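Side-chain contact in 3'-5' exonuclease crn-4 (Caenorhabditis elegans, PDB 5DK5), which degrades RNA and DNA from the 3' end as a DEDDh-family, probably magnesium-dependent exonuclease and takes part in apoptotic DNA degradation: residues R72-N77 with T82-R87. Sequence-based numbering, arbitrary orientation.
Sequences RTLTKN and TGIPQR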
loop_
_atom_site.group_PDB
_atom_site.type_symbol
_atom_site.label_atom_id
_atom_site.label_comp_id
_atom_site.label_asym_id
_atom_site.label_seq_id
_atom_site.Cartn_x
_atom_site.Cartn_y
_atom_site.Cartn_z
ATOM N N ARG B 72 -4.538 0.890 -2.738
ATOM C CA ARG B 72 -5.936 0.530 -2.542
ATOM C C ARG B 72 -6.150 -0.402 -1.357
ATOM O O ARG B 72 -7.281 -0.588 -0.908
ATOM C CB ARG B 72 -6.479 -0.104 -3.819
ATOM C CG ARG B 72 -6.345 0.813 -5.023
ATOM C CD ARG B 72 -6.801 0.170 -6.312
ATOM N NE ARG B 72 -6.193 0.843 -7.453
ATOM C CZ ARG B 72 -6.461 0.572 -8.724
ATOM N NH1 ARG B 72 -7.343 -0.367 -9.042
ATOM N NH2 ARG B 72 -5.845 1.245 -9.682
ATOM N N THR B 73 -5.064 -0.981 -0.854
ATOM C CA THR B 73 -5.115 -1.805 0.351
ATOM C C THR B 73 -4.505 -1.045 1.519
ATOM O O THR B 73 -3.315 -0.730 1.505
ATOM C CB THR B 73 -4.355 -3.137 0.179
ATOM O OG1 THR B 73 -4.718 -3.756 -1.059
ATOM C CG2 THR B 73 -4.671 -4.080 1.332
ATOM N N LEU B 74 -5.317 -0.746 2.528
ATOM C CA LEU B 74 -4.816 -0.087 3.727
ATOM C C LEU B 74 -3.816 -0.982 4.447
ATOM O O LEU B 74 -4.070 -2.167 4.653
ATOM C CB LEU B 74 -5.963 0.273 4.675
ATOM C CG LEU B 74 -7.063 1.196 4.145
ATOM C CD1 LEU B 74 -8.016 1.549 5.276
ATOM C CD2 LEU B 74 -6.483 2.456 3.517
ATOM N N THR B 75 -2.678 -0.411 4.831
ATOM C CA THR B 75 -1.710 -1.136 5.638
ATOM C C THR B 75 -2.323 -1.392 7.005
ATOM O O THR B 75 -3.278 -0.722 7.397
ATOM C CB THR B 75 -0.390 -0.367 5.798
ATOM O OG1 THR B 75 -0.613 0.818 6.573
ATOM C CG2 THR B 75 0.179 0.014 4.440
ATOM N N LYS B 76 -1.779 -2.362 7.729
ATOM C CA LYS B 76 -2.318 -2.717 9.033
ATOM C C LYS B 76 -2.200 -1.552 10.011
ATOM O O LYS B 76 -3.117 -1.294 10.789
ATOM C CB LYS B 76 -1.599 -3.951 9.586
ATOM C CG LYS B 76 -2.109 -4.431 10.936
ATOM C CD LYS B 76 -3.563 -4.881 10.871
ATOM C CE LYS B 76 -4.084 -5.276 12.245
ATOM N NZ LYS B 76 -3.271 -6.358 12.868
ATOM N N ASN B 77 -1.073 -0.846 9.966
ATOM C CA ASN B 77 -0.847 0.271 10.875
ATOM C C ASN B 77 -1.742 1.462 10.532
ATOM O O ASN B 77 -2.094 2.253 11.406
ATOM C CB ASN B 77 0.630 0.687 10.867
ATOM C CG ASN B 77 1.113 1.127 9.498
ATOM O OD1 ASN B 77 1.077 2.312 9.168
ATOM N ND2 ASN B 77 1.587 0.176 8.700
ATOM N N THR B 82 -6.305 4.855 12.002
ATOM C CA THR B 82 -7.488 5.578 11.545
ATOM C C THR B 82 -8.788 4.934 12.026
ATOM O O THR B 82 -9.824 5.597 12.108
ATOM C CB THR B 82 -7.529 5.658 10.012
ATOM O OG1 THR B 82 -7.669 4.338 9.471
ATOM C CG2 THR B 82 -6.257 6.304 9.470
ATOM N N GLY B 83 -8.729 3.644 12.340
ATOM C CA GLY B 83 -9.911 2.895 12.729
ATOM C C GLY B 83 -10.799 2.546 11.545
ATOM O O GLY B 83 -11.919 2.068 11.723
ATOM N N ILE B 84 -10.297 2.773 10.335
ATOM C CA ILE B 84 -11.075 2.530 9.126
ATOM C C ILE B 84 -10.854 1.097 8.634
ATOM O O ILE B 84 -9.713 0.693 8.405
ATOM C CB ILE B 84 -10.702 3.520 8.007
ATOM C CG1 ILE B 84 -10.934 4.956 8.483
ATOM C CG2 ILE B 84 -11.522 3.247 6.749
ATOM C CD1 ILE B 84 -10.433 6.017 7.526
ATOM N N PRO B 85 -11.939 0.315 8.480
ATOM C CA PRO B 85 -11.786 -1.035 7.931
ATOM C C PRO B 85 -11.694 -1.027 6.407
ATOM O O PRO B 85 -12.197 -0.105 5.762
ATOM C CB PRO B 85 -13.051 -1.749 8.404
ATOM C CG PRO B 85 -14.067 -0.675 8.479
ATOM C CD PRO B 85 -13.331 0.577 8.895
ATOM N N GLN B 86 -11.056 -2.049 5.847
ATOM C CA GLN B 86 -10.862 -2.143 4.405
ATOM C C GLN B 86 -12.185 -2.123 3.648
ATOM O O GLN B 86 -12.293 -1.508 2.586
ATOM C CB GLN B 86 -10.090 -3.418 4.059
ATOM C CG GLN B 86 -9.726 -3.546 2.590
ATOM C CD GLN B 86 -8.796 -2.447 2.126
ATOM O OE1 GLN B 86 -7.818 -2.120 2.799
ATOM N NE2 GLN B 86 -9.098 -1.864 0.973
ATOM N N ARG B 87 -13.189 -2.797 4.198
ATOM C CA ARG B 87 -14.483 -2.910 3.535
ATOM C C ARG B 87 -15.123 -1.541 3.310
ATOM O O ARG B 87 -15.864 -1.344 2.344
ATOM C CB ARG B 87 -15.420 -3.801 4.353
ATOM C CG ARG B 87 -15.702 -3.295 5.761
ATOM C CD ARG B 87 -16.525 -4.296 6.559
ATOM N NE ARG B 87 -16.822 -3.816 7.907
ATOM C CZ ARG B 87 -17.855 -3.039 8.226
ATOM N NH1 ARG B 87 -18.713 -2.636 7.296
ATOM N NH2 ARG B 87 -18.032 -2.659 9.483
HETATM O O HOH W 1 -6.263 -3.283 4.536
#
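The side-chain amide of Q86 reaches across to the backbone of R72 and L74, tying the loop that leads into helix 76-82 of the DEDDh exonuclease domain to the segment that follows the helix, where helix 86-90 begins. Both ends of the amide are used. NE2 donates to R72 O at 2.9 Å, in the plane of that carbonyl but tilted 21° out of the amide plane of Q86, while OE1 accepts from L74 N at 2.9 Å on a lone pair. The reach depends on a chain that leaves with CG anti to the backbone N (chi1 -175°) and then bends at chi2 (63°). Two backbone grips thus fix the rotation of the amide, and NE2 has a further acceptor in D90 OD1.

The apolar side is closely packed. L74 lays CD1 against I84, 3.7 Å from I84 O and 4.2 Å from I84 CG2, and both side chains also touch I42 of strand 41-50 and I89 of helix 86-90. The I84 side chain approaches the active site, about 4 Å from that of E27, a magnesium ligand, though about 10 Å from the ion itself. On the looser, hydrated side, at the subunit interface, T73 CG2 comes no nearer than 4.0 Å to Q86 OE1, and H300 of the second subunit packs on Q86 and bonds T73 OG1. A leucine in place of Q86 would probably leave R72 O and L74 N without these mates. One water bridges here, donating to L74 O and, at 2.6 Å, to Q86 OE1.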